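Local coordinates for protein histone-lysine N-methyltransferase SETMAR (Homo sapiens, PDB 3F2K) that joins a histone methylase to a mariner transposase, binds DNA and acts in double-strand break repair and stalled-fork restart, seen here as its transposase domain, at residues V136-P139 / T140-K143; E99-A102 / Q103-E107; W78-A82 / G83-Y87; E28-L31 / D32-T36; S88-N91 / P92-I96. All blocks are in the same frame, centred on the assembly; numbering follows the deposited sequence.

Contact 1: residues V136-P139 / T140-K143; sequences VAQP and TLQK
Gln138 and Gln142 meet through a side chain that folds back onto the backbone. Three hydrogen bonds hold the two halves together. Gln138 OE1 accepts from Gln142 N at 2.8 Å, and the N-H lies in the carbonyl plane on a lone pair. The bend at chi2 of Gln138 (-59°) turns the amide toward the helix and lets OE1 reach that N-H. The main chain supplies the other two bonds: Leu141 N to Ala137 O at 3.1 Å, and Lys143 N to Pro139 O at 3.0 Å.

This is the start of helix 140-147. Pro139 sits at the N-cap position and follows a cis peptide bond. Its ring has no polar group to cap the helix, and the side chain of the residue before it serves one N-H of the first turn.

Van der Waals contacts come next. Leu141 CB packs against the Gln138 amide, with OE1 and NE2 both 3.6 Å away. Leu141 CD1 lies 3.4 Å from Val136 O. The two side chains Gln138 and Leu141 cross at about a right angle.

Thr140 OG1 bonds to Ser98 OG and Pro134 O, and Lys143 NZ forms a salt bridge with Asp106 of helix 98-115.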
# COMPACT_ATOMS: atom_id res chain seq x y z
N VAL A 136 8.22 -8.37 -6.62
CA VAL A 136 8.65 -8.29 -8.00
C VAL A 136 9.28 -9.64 -8.50
O VAL A 136 9.81 -9.67 -9.59
CB VAL A 136 9.57 -7.03 -8.29
CG1 VAL A 136 8.76 -5.70 -7.95
CG2 VAL A 136 10.89 -7.08 -7.54
N ALA A 137 9.18 -10.67 -7.68
CA ALA A 137 9.77 -11.98 -8.00
C ALA A 137 8.63 -12.96 -8.38
O ALA A 137 7.46 -12.61 -8.27
CB ALA A 137 10.51 -12.50 -6.80
N GLN A 138 9.02 -14.12 -8.89
CA GLN A 138 8.10 -15.24 -9.00
C GLN A 138 8.08 -15.91 -7.58
O GLN A 138 9.14 -15.97 -6.87
CB GLN A 138 8.63 -16.21 -10.07
CG GLN A 138 8.57 -15.72 -11.50
CD GLN A 138 7.16 -15.36 -12.02
OE1 GLN A 138 6.15 -15.52 -11.29
NE2 GLN A 138 7.11 -14.89 -13.30
N PRO A 139 6.95 -16.50 -7.20
CA PRO A 139 5.76 -16.65 -8.05
C PRO A 139 4.70 -15.58 -7.91
O PRO A 139 3.61 -15.76 -8.46
CB PRO A 139 5.21 -18.03 -7.62
CG PRO A 139 5.41 -18.02 -6.13
CD PRO A 139 6.82 -17.31 -5.96
N THR A 140 5.05 -14.47 -7.23
CA THR A 140 4.18 -13.29 -7.20
C THR A 140 3.75 -12.83 -8.60
O THR A 140 2.56 -12.54 -8.82
CB THR A 140 4.83 -12.16 -6.34
OG1 THR A 140 4.77 -12.59 -4.98
CG2 THR A 140 4.01 -10.79 -6.49
N LEU A 141 4.69 -12.68 -9.55
CA LEU A 141 4.32 -12.18 -10.85
C LEU A 141 3.30 -13.09 -11.53
O LEU A 141 2.28 -12.63 -12.07
CB LEU A 141 5.58 -12.02 -11.73
CG LEU A 141 6.56 -10.94 -11.14
CD1 LEU A 141 7.72 -10.85 -12.03
CD2 LEU A 141 5.78 -9.58 -11.14
N GLN A 142 3.55 -14.39 -11.51
CA GLN A 142 2.57 -15.33 -12.08
C GLN A 142 1.17 -15.26 -11.39
O GLN A 142 0.17 -15.34 -12.07
CB GLN A 142 3.11 -16.74 -12.06
CG GLN A 142 2.19 -17.64 -12.96
CD GLN A 142 2.62 -19.07 -12.99
OE1 GLN A 142 2.52 -19.81 -11.99
NE2 GLN A 142 3.09 -19.48 -14.14
N LYS A 143 1.13 -15.09 -10.09
CA LYS A 143 -0.13 -15.01 -9.38
C LYS A 143 -0.92 -13.81 -9.88
O LYS A 143 -2.13 -13.88 -10.10
CB LYS A 143 0.14 -14.89 -7.89
CG LYS A 143 -1.16 -14.85 -7.01
CD LYS A 143 -2.04 -16.06 -7.29
CE LYS A 143 -1.39 -17.35 -6.84
NZ LYS A 143 -2.47 -18.41 -6.83

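Contact 2: residues E99-A102 / Q103-E107; sequences EKYA and QEIDE
Helix 98-115 of the RNase H-like transposase domain carries an i to i+4 salt bridge between Lys100 and Glu104. Lys100 NZ stands 2.8 Å from Glu104 OE2. It meets that oxygen from above the carboxylate plane, about 36° out of it. Both chains are bent to close the pair. Glu104 has CG anti to its carbonyl carbon (chi1 -76°) and turns again at chi2, which carries the carboxylate back toward Lys100. The other oxygen, OE1, takes His86 NE2 and Ser88 OG, so the carboxylate joins the helix to strand 83-89. An alanine at Glu104 removes the carboxylate, and Lys100 would probably lose this mate while His86 and Ser88 lose this acceptor.

One residue on, Ile105 CG1 lies over one face of the Tyr101 ring, and Ile105 CD1 is 3.7 Å from Tyr101 CE2. On the exposed side a water donates to Glu99 O at 2.8 Å and to Gln103 OE1 at 3.2 Å. Regular backbone bonds join the turns, such as Ile105 N to Tyr101 O at 2.9 Å.

Tyr101 stacks on His135 and packs on Cys37 and Glu39 of strand 34-43. Ile105 touches Thr140, Lys143 and Leu144, so the helix packs on both that strand and helix 140-147.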
# COMPACT_ATOMS: atom_id res chain seq x y z
N GLU A 99 6.87 -16.42 -2.27
CA GLU A 99 5.91 -17.52 -2.14
C GLU A 99 4.79 -17.10 -1.18
O GLU A 99 3.60 -17.28 -1.45
CB GLU A 99 6.58 -18.86 -1.69
CG GLU A 99 7.40 -19.48 -2.83
CD GLU A 99 8.86 -18.97 -2.88
OE1 GLU A 99 9.28 -18.10 -2.06
OE2 GLU A 99 9.63 -19.48 -3.69
N LYS A 100 5.18 -16.54 -0.06
CA LYS A 100 4.23 -16.09 0.97
C LYS A 100 3.38 -14.94 0.38
O LYS A 100 2.20 -14.86 0.64
CB LYS A 100 5.04 -15.59 2.19
CG LYS A 100 4.22 -14.87 3.28
CD LYS A 100 3.02 -15.72 3.55
CE LYS A 100 2.74 -15.83 5.01
NZ LYS A 100 1.72 -14.80 5.36
N TYR A 101 4.05 -14.00 -0.26
CA TYR A 101 3.33 -12.80 -0.80
C TYR A 101 2.33 -13.24 -1.86
O TYR A 101 1.20 -12.67 -1.89
CB TYR A 101 4.30 -11.81 -1.34
CG TYR A 101 3.77 -10.46 -1.67
CD1 TYR A 101 3.43 -9.56 -0.64
CD2 TYR A 101 3.67 -10.05 -3.00
CE1 TYR A 101 3.03 -8.28 -0.92
CE2 TYR A 101 3.21 -8.73 -3.32
CZ TYR A 101 2.91 -7.87 -2.25
OH TYR A 101 2.47 -6.56 -2.52
N ALA A 102 2.69 -14.23 -2.69
CA ALA A 102 1.71 -14.80 -3.66
C ALA A 102 0.42 -15.37 -3.00
O ALA A 102 -0.70 -15.11 -3.50
CB ALA A 102 2.39 -15.83 -4.64
N GLN A 103 0.59 -16.10 -1.89
CA GLN A 103 -0.53 -16.67 -1.13
C GLN A 103 -1.35 -15.54 -0.52
O GLN A 103 -2.58 -15.60 -0.50
CB GLN A 103 -0.02 -17.64 -0.06
CG GLN A 103 0.52 -18.90 -0.70
CD GLN A 103 -0.52 -19.56 -1.65
OE1 GLN A 103 -0.25 -19.81 -2.85
NE2 GLN A 103 -1.74 -19.78 -1.13
N GLU A 104 -0.68 -14.47 -0.09
CA GLU A 104 -1.39 -13.32 0.46
C GLU A 104 -2.24 -12.61 -0.59
O GLU A 104 -3.36 -12.17 -0.30
CB GLU A 104 -0.37 -12.36 1.07
CG GLU A 104 0.15 -12.89 2.47
CD GLU A 104 -0.95 -13.08 3.57
OE1 GLU A 104 -1.88 -12.26 3.71
OE2 GLU A 104 -0.84 -14.06 4.35
N ILE A 105 -1.69 -12.46 -1.79
CA ILE A 105 -2.43 -11.83 -2.93
C ILE A 105 -3.66 -12.67 -3.26
O ILE A 105 -4.75 -12.15 -3.44
CB ILE A 105 -1.51 -11.76 -4.14
CG1 ILE A 105 -0.45 -10.65 -3.95
CG2 ILE A 105 -2.28 -11.50 -5.45
CD1 ILE A 105 0.63 -10.73 -5.09
N ASP A 106 -3.50 -13.99 -3.31
CA ASP A 106 -4.67 -14.88 -3.53
C ASP A 106 -5.76 -14.65 -2.46
O ASP A 106 -6.96 -14.56 -2.81
CB ASP A 106 -4.22 -16.34 -3.52
CG ASP A 106 -5.10 -17.22 -4.30
OD1 ASP A 106 -6.23 -17.50 -3.82
OD2 ASP A 106 -4.63 -17.70 -5.34
N GLU A 107 -5.38 -14.57 -1.19
CA GLU A 107 -6.36 -14.40 -0.09
C GLU A 107 -6.99 -13.02 -0.22
O GLU A 107 -8.22 -12.91 -0.10
CB GLU A 107 -5.69 -14.53 1.28
CG GLU A 107 -6.69 -14.54 2.45
CD GLU A 107 -6.06 -14.75 3.82
OE1 GLU A 107 -4.89 -15.19 3.89
OE2 GLU A 107 -6.77 -14.48 4.83
O HOH W 1 2.84 -19.17 -3.42

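Contact 3: residues W78-A82 / G83-Y87; sequences WWSAA and GLIHY
Trp78 and His86 lie side by side and point the same way from neighbouring antiparallel strands. Trp78 CD1 is 3.7 Å from His86 CD2. The five-membered ring of Trp78 and the imidazole are inclined at 33°, with centroids 5.3 Å apart. His86 O sits at the indole edge, in its plane, and also accepts from Trp78 N at 2.7 Å, nearly along the C=O axis. The carbonyl O of Trp78, turned to the same strand, takes two donors, Ile85 N at 2.9 Å and His86 N at 3.1 Å. Ile85 and His86 thus both face Trp78, which makes a classic beta bulge. Ile85 CD1 runs back along the partner strand to within 4.1 Å of Ser80 CB.

Trp79 projects from the opposite face of the sheet. Its CB rests 3.4 Å from Gly83 O, while the indole leads away and bonds through NE1 to Thr164.

A type I turn from Ser80 to Gly83 closes the hairpin. Ser80 OG, set between its backbone N and carbonyl carbon (chi1 64°), accepts from Ala82 N at 3.2 Å in an ST turn. A valine here would probably leave Ala82 N without this acceptor and the bend less firmly fixed.

Strand 83-89 forms one edge of the sheet within this chain. Helix 98-115 packs on Trp78, Ile85 and His86, strand 34-43 adjoins Trp79, and helices 163-176 and 202-219 cover the Trp79 face.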
# COMPACT_ATOMS: atom_id res chain seq x y z
N TRP A 78 -3.88 -4.11 2.69
CA TRP A 78 -4.31 -4.01 1.35
C TRP A 78 -5.64 -3.26 1.33
O TRP A 78 -6.58 -3.62 2.03
CB TRP A 78 -4.59 -5.44 0.78
CG TRP A 78 -3.41 -6.43 0.90
CD1 TRP A 78 -3.00 -7.09 2.03
CD2 TRP A 78 -2.58 -6.83 -0.13
NE1 TRP A 78 -1.97 -7.91 1.75
CE2 TRP A 78 -1.67 -7.75 0.42
CE3 TRP A 78 -2.49 -6.49 -1.50
CZ2 TRP A 78 -0.66 -8.33 -0.33
CZ3 TRP A 78 -1.50 -7.04 -2.23
CH2 TRP A 78 -0.61 -7.99 -1.66
N TRP A 79 -5.77 -2.33 0.39
CA TRP A 79 -6.98 -1.48 0.34
C TRP A 79 -7.16 -0.75 -0.99
O TRP A 79 -6.23 -0.62 -1.81
CB TRP A 79 -6.92 -0.47 1.49
CG TRP A 79 -5.69 0.35 1.49
CD1 TRP A 79 -4.43 -0.02 1.90
CD2 TRP A 79 -5.61 1.73 1.11
NE1 TRP A 79 -3.57 1.06 1.83
CE2 TRP A 79 -4.27 2.16 1.35
CE3 TRP A 79 -6.56 2.65 0.64
CZ2 TRP A 79 -3.82 3.48 1.06
CZ3 TRP A 79 -6.15 4.00 0.38
CH2 TRP A 79 -4.76 4.38 0.57
N SER A 80 -8.38 -0.26 -1.22
CA SER A 80 -8.66 0.59 -2.36
C SER A 80 -9.45 1.85 -1.89
O SER A 80 -9.79 1.99 -0.69
CB SER A 80 -9.52 -0.19 -3.33
OG SER A 80 -10.75 -0.44 -2.66
N ALA A 81 -9.81 2.69 -2.84
CA ALA A 81 -10.61 3.87 -2.51
C ALA A 81 -11.94 3.46 -1.89
O ALA A 81 -12.54 4.27 -1.15
CB ALA A 81 -10.87 4.73 -3.77
N ALA A 82 -12.41 2.24 -2.17
CA ALA A 82 -13.68 1.82 -1.64
C ALA A 82 -13.60 1.41 -0.18
O ALA A 82 -14.65 1.35 0.50
CB ALA A 82 -14.32 0.70 -2.51
N GLY A 83 -12.36 1.06 0.28
CA GLY A 83 -12.13 0.62 1.63
C GLY A 83 -11.05 -0.41 1.87
O GLY A 83 -10.27 -0.77 0.92
N LEU A 84 -11.02 -0.86 3.14
CA LEU A 84 -10.08 -1.88 3.60
C LEU A 84 -10.47 -3.21 2.91
O LEU A 84 -11.65 -3.58 2.90
CB LEU A 84 -10.21 -2.06 5.12
CG LEU A 84 -9.31 -3.15 5.72
CD1 LEU A 84 -7.86 -2.84 5.43
CD2 LEU A 84 -9.59 -3.25 7.26
N ILE A 85 -9.46 -3.90 2.37
CA ILE A 85 -9.63 -5.21 1.70
C ILE A 85 -9.15 -6.35 2.64
O ILE A 85 -9.92 -7.32 2.96
CB ILE A 85 -9.00 -5.29 0.28
CG1 ILE A 85 -9.63 -4.27 -0.72
CG2 ILE A 85 -9.24 -6.75 -0.36
CD1 ILE A 85 -8.79 -4.04 -2.00
N HIS A 86 -7.90 -6.27 3.06
CA HIS A 86 -7.24 -7.42 3.73
C HIS A 86 -6.08 -6.85 4.54
O HIS A 86 -5.39 -5.91 4.08
CB HIS A 86 -6.67 -8.45 2.67
CG HIS A 86 -5.95 -9.63 3.32
ND1 HIS A 86 -6.53 -10.43 4.29
CD2 HIS A 86 -4.70 -10.14 3.11
CE1 HIS A 86 -5.67 -11.37 4.65
NE2 HIS A 86 -4.56 -11.23 3.93
N TYR A 87 -5.83 -7.43 5.70
CA TYR A 87 -4.53 -7.17 6.39
C TYR A 87 -4.08 -8.42 7.11
O TYR A 87 -4.91 -9.30 7.41
CB TYR A 87 -4.62 -5.98 7.37
CG TYR A 87 -5.58 -6.18 8.52
CD1 TYR A 87 -5.17 -6.76 9.73
CD2 TYR A 87 -6.89 -5.75 8.41
CE1 TYR A 87 -6.06 -6.89 10.79
CE2 TYR A 87 -7.81 -5.90 9.46
CZ TYR A 87 -7.39 -6.47 10.62
OH TYR A 87 -8.32 -6.56 11.62

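Contact 4: residues E28-L31 / D32-T36; sequences EPFL and DRIVT
Ile34 folds back over Phe30 and Leu31. From CB outward its longer branch goes from backbone oxygens to side chains. CB lies 3.5 Å from Leu31 O. With CG1 anti to the carbonyl carbon (chi1 -71°), the branch turns back toward the preceding turn, and CG1 has both Leu31 O and Phe30 O to one side of it, at 3.8 and 4.0 Å. The tip, CD1, then meets two side chains at once. It is 3.7 Å from Leu31 CD2, where the two chains run side by side in the same direction. It is 3.8 Å from Phe30 CE1, where isoleucine and ring meet aslant.

The backbone makes this fold possible. Arg33 N bonds to Phe30 O and Ile34 N to Leu31 O, both three residues apart. Both donors stand well above the carbonyl planes, Ile34 N by 63°. A water donates to Leu31 O at 2.6 Å and to Ile34 O at 2.8 Å, bridging the turn and the strand.

The Phe30 ring has a cation-pi partner in Arg24 and packs on Trp214 of helix 202-219. Leu31 and Ile34 touch the same helix. Arg33 NE bonds to Gly124 O.

Such i to i+3 bonds mark a short 3-10 turn. Here it links helix 8-27 to strand 34-43, the central strand of the RNase H-like sheet. That strand carries Asp38, a magnesium ligand, further along.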
# COMPACT_ATOMS: atom_id res chain seq x y z
N GLU A 28 -7.86 8.14 -19.32
CA GLU A 28 -8.78 7.10 -18.94
C GLU A 28 -8.65 6.87 -17.43
O GLU A 28 -7.80 6.10 -17.00
CB GLU A 28 -8.41 5.79 -19.65
CG GLU A 28 -8.08 5.90 -21.13
CD GLU A 28 -7.68 4.56 -21.72
OE1 GLU A 28 -6.50 4.14 -21.54
OE2 GLU A 28 -8.56 3.95 -22.39
N PRO A 29 -9.49 7.55 -16.63
CA PRO A 29 -9.39 7.49 -15.17
C PRO A 29 -9.42 6.05 -14.69
O PRO A 29 -10.27 5.23 -15.14
CB PRO A 29 -10.62 8.27 -14.68
CG PRO A 29 -10.97 9.15 -15.85
CD PRO A 29 -10.59 8.43 -17.08
N PHE A 30 -8.46 5.74 -13.82
CA PHE A 30 -8.30 4.40 -13.27
C PHE A 30 -8.12 4.33 -11.73
O PHE A 30 -7.98 3.23 -11.19
CB PHE A 30 -7.07 3.75 -13.91
CG PHE A 30 -5.79 4.45 -13.59
CD1 PHE A 30 -5.05 4.11 -12.42
CD2 PHE A 30 -5.27 5.41 -14.47
CE1 PHE A 30 -3.81 4.78 -12.12
CE2 PHE A 30 -4.06 6.03 -14.21
CZ PHE A 30 -3.33 5.73 -13.02
N LEU A 31 -8.16 5.47 -11.04
CA LEU A 31 -7.98 5.44 -9.56
C LEU A 31 -8.87 4.46 -8.83
O LEU A 31 -8.43 3.84 -7.86
CB LEU A 31 -8.04 6.85 -8.89
CG LEU A 31 -6.98 7.85 -9.41
CD1 LEU A 31 -6.98 9.12 -8.60
CD2 LEU A 31 -5.52 7.36 -9.46
N ASP A 32 -10.13 4.36 -9.28
CA ASP A 32 -11.15 3.48 -8.72
C ASP A 32 -10.79 1.98 -8.79
O ASP A 32 -11.35 1.18 -8.01
CB ASP A 32 -12.55 3.76 -9.37
CG ASP A 32 -12.67 3.22 -10.84
OD1 ASP A 32 -11.87 3.53 -11.74
OD2 ASP A 32 -13.65 2.48 -11.12
N ARG A 33 -9.88 1.63 -9.71
CA ARG A 33 -9.48 0.22 -9.89
C ARG A 33 -8.21 -0.09 -9.09
O ARG A 33 -7.84 -1.25 -8.94
CB ARG A 33 -9.28 -0.10 -11.38
CG ARG A 33 -10.53 0.22 -12.29
CD ARG A 33 -10.10 0.35 -13.80
NE ARG A 33 -9.35 -0.81 -14.22
CZ ARG A 33 -8.60 -0.85 -15.27
NH1 ARG A 33 -8.51 0.23 -16.05
NH2 ARG A 33 -7.93 -1.97 -15.59
N ILE A 34 -7.63 0.92 -8.45
CA ILE A 34 -6.37 0.63 -7.69
C ILE A 34 -6.60 -0.14 -6.41
O ILE A 34 -7.51 0.20 -5.64
CB ILE A 34 -5.58 1.94 -7.34
CG1 ILE A 34 -4.98 2.52 -8.60
CG2 ILE A 34 -4.35 1.58 -6.37
CD1 ILE A 34 -4.41 3.94 -8.46
N VAL A 35 -5.81 -1.20 -6.23
CA VAL A 35 -5.61 -1.88 -4.96
C VAL A 35 -4.15 -1.52 -4.59
O VAL A 35 -3.29 -1.58 -5.43
CB VAL A 35 -5.71 -3.41 -5.12
CG1 VAL A 35 -5.32 -4.07 -3.83
CG2 VAL A 35 -7.25 -3.78 -5.37
N THR A 36 -3.91 -1.18 -3.34
CA THR A 36 -2.59 -0.82 -2.94
C THR A 36 -2.20 -1.42 -1.59
O THR A 36 -3.08 -1.71 -0.71
CB THR A 36 -2.45 0.75 -2.96
OG1 THR A 36 -1.06 1.13 -3.02
CG2 THR A 36 -3.17 1.44 -1.80
O HOH W 2 -11.81 2.96 -14.12
O HOH W 3 -9.08 2.48 -5.76

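Contact 5: residues S88-N91 / P92-I96; sequences SFLN and PGETI
Asn91 and Glu94 grip each other twice. Asn91 N donates to Glu94 OE1 at 2.8 Å with an N-H...O angle of 168°. The donor comes from above the carboxylate plane, about 59° out of it. In return Glu94 N donates to Asn91 O at 3.1 Å. The two side chains lie side by side and point the same way. Glu94 OE2 and Asn91 OD1 are 3.3 Å apart, two acceptors that offer each other no bond.

Beside this pair is an apolar patch. Leu90 CD2 rests 3.5 Å from Ile96 CG1, and the chains cross at about a right angle. The other methyl, Leu90 CD1, lies 3.9 Å from Glu94 CB. Leu90 CG is anti to its backbone N (chi1 -174°), which sends both methyls across the bend toward Ile96.

The backbone sets these groups in place. Pro92 and Gly93 occupy the two corners of the turn. Gly93 has a positive phi, where a side chain would press on the carbonyl before it.

Further out, Lys100 NZ makes a long, weak ion pair with Glu94 OE1. Leu90 and Ile96 both pack on Met74 and Trp41, and Phe89 reaches helix 184-196.

The bend from Asn91 to Glu94 is a type II beta turn with glycine at its third position. It lies at the surface, in the connection from strand 83-89 to helix 98-115 of the RNase H-like fold.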
# COMPACT_ATOMS: atom_id res chain seq x y z
N SER A 88 -2.80 -8.52 7.42
CA SER A 88 -2.31 -9.79 7.99
C SER A 88 -1.06 -9.45 8.77
O SER A 88 -0.38 -8.44 8.48
CB SER A 88 -2.00 -10.84 6.90
OG SER A 88 -1.00 -10.43 6.00
N PHE A 89 -0.76 -10.28 9.76
CA PHE A 89 0.44 -10.07 10.58
C PHE A 89 1.34 -11.28 10.34
O PHE A 89 0.83 -12.38 10.18
CB PHE A 89 0.05 -9.97 12.05
CG PHE A 89 -0.79 -8.77 12.33
CD1 PHE A 89 -0.19 -7.57 12.68
CD2 PHE A 89 -2.17 -8.83 12.21
CE1 PHE A 89 -0.98 -6.43 12.92
CE2 PHE A 89 -2.95 -7.67 12.47
CZ PHE A 89 -2.34 -6.50 12.80
N LEU A 90 2.63 -11.02 10.23
CA LEU A 90 3.63 -12.07 10.02
C LEU A 90 3.80 -12.80 11.34
O LEU A 90 4.13 -12.17 12.38
CB LEU A 90 4.93 -11.43 9.57
CG LEU A 90 6.15 -12.24 9.13
CD1 LEU A 90 5.85 -12.87 7.78
CD2 LEU A 90 7.32 -11.27 9.10
N ASN A 91 3.52 -14.10 11.29
CA ASN A 91 3.44 -15.04 12.43
C ASN A 91 4.69 -15.91 12.57
O ASN A 91 5.44 -16.13 11.60
CB ASN A 91 2.24 -15.99 12.29
CG ASN A 91 0.92 -15.27 12.21
OD1 ASN A 91 0.10 -15.59 11.35
ND2 ASN A 91 0.70 -14.30 13.10
N PRO A 92 4.93 -16.42 13.79
CA PRO A 92 6.07 -17.36 13.93
C PRO A 92 6.03 -18.46 12.87
O PRO A 92 4.95 -18.98 12.55
CB PRO A 92 5.86 -17.98 15.34
CG PRO A 92 4.59 -17.34 15.91
CD PRO A 92 4.25 -16.13 15.06
N GLY A 93 7.20 -18.82 12.33
CA GLY A 93 7.30 -19.87 11.32
C GLY A 93 7.37 -19.34 9.90
O GLY A 93 8.06 -19.91 9.04
N GLU A 94 6.63 -18.24 9.67
CA GLU A 94 6.44 -17.62 8.35
C GLU A 94 7.63 -16.80 7.87
O GLU A 94 8.28 -16.12 8.67
CB GLU A 94 5.18 -16.72 8.35
CG GLU A 94 3.96 -17.51 8.72
CD GLU A 94 2.70 -16.68 8.88
OE1 GLU A 94 2.77 -15.44 8.89
OE2 GLU A 94 1.63 -17.29 8.99
N THR A 95 7.88 -16.83 6.56
CA THR A 95 9.02 -16.11 6.02
C THR A 95 8.54 -15.09 4.99
O THR A 95 7.48 -15.28 4.39
CB THR A 95 10.09 -17.08 5.49
OG1 THR A 95 9.52 -17.85 4.45
CG2 THR A 95 10.39 -18.06 6.59
N ILE A 96 9.27 -13.99 4.88
CA ILE A 96 8.83 -12.86 4.03
C ILE A 96 9.36 -13.15 2.61
O ILE A 96 10.41 -12.66 2.23
CB ILE A 96 9.46 -11.55 4.56
CG1 ILE A 96 9.09 -11.33 6.03
CG2 ILE A 96 9.12 -10.33 3.62
CD1 ILE A 96 10.01 -10.30 6.69

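In the fold
From the N terminus, contact 4 comes first and turns the chain from helix 8-27 into strand 34-43. Contact 3 closes the hairpin of strands 72-80 and 83-89. It meets contact 4 in the sheet, where Trp79 O takes Thr36 N. Contact 5 follows at the far end of strand 83-89 and bends the chain toward helix 98-115. Contact 2 lies on that helix and touches contacts 3 and 5. Contact 1 begins helix 140-147 and packs against contact 2. All five are local and follow in series; none nests or crosses. Contacts 4 and 5 lie on opposite sides of the chain's centre, with their centres about 29 Å apart.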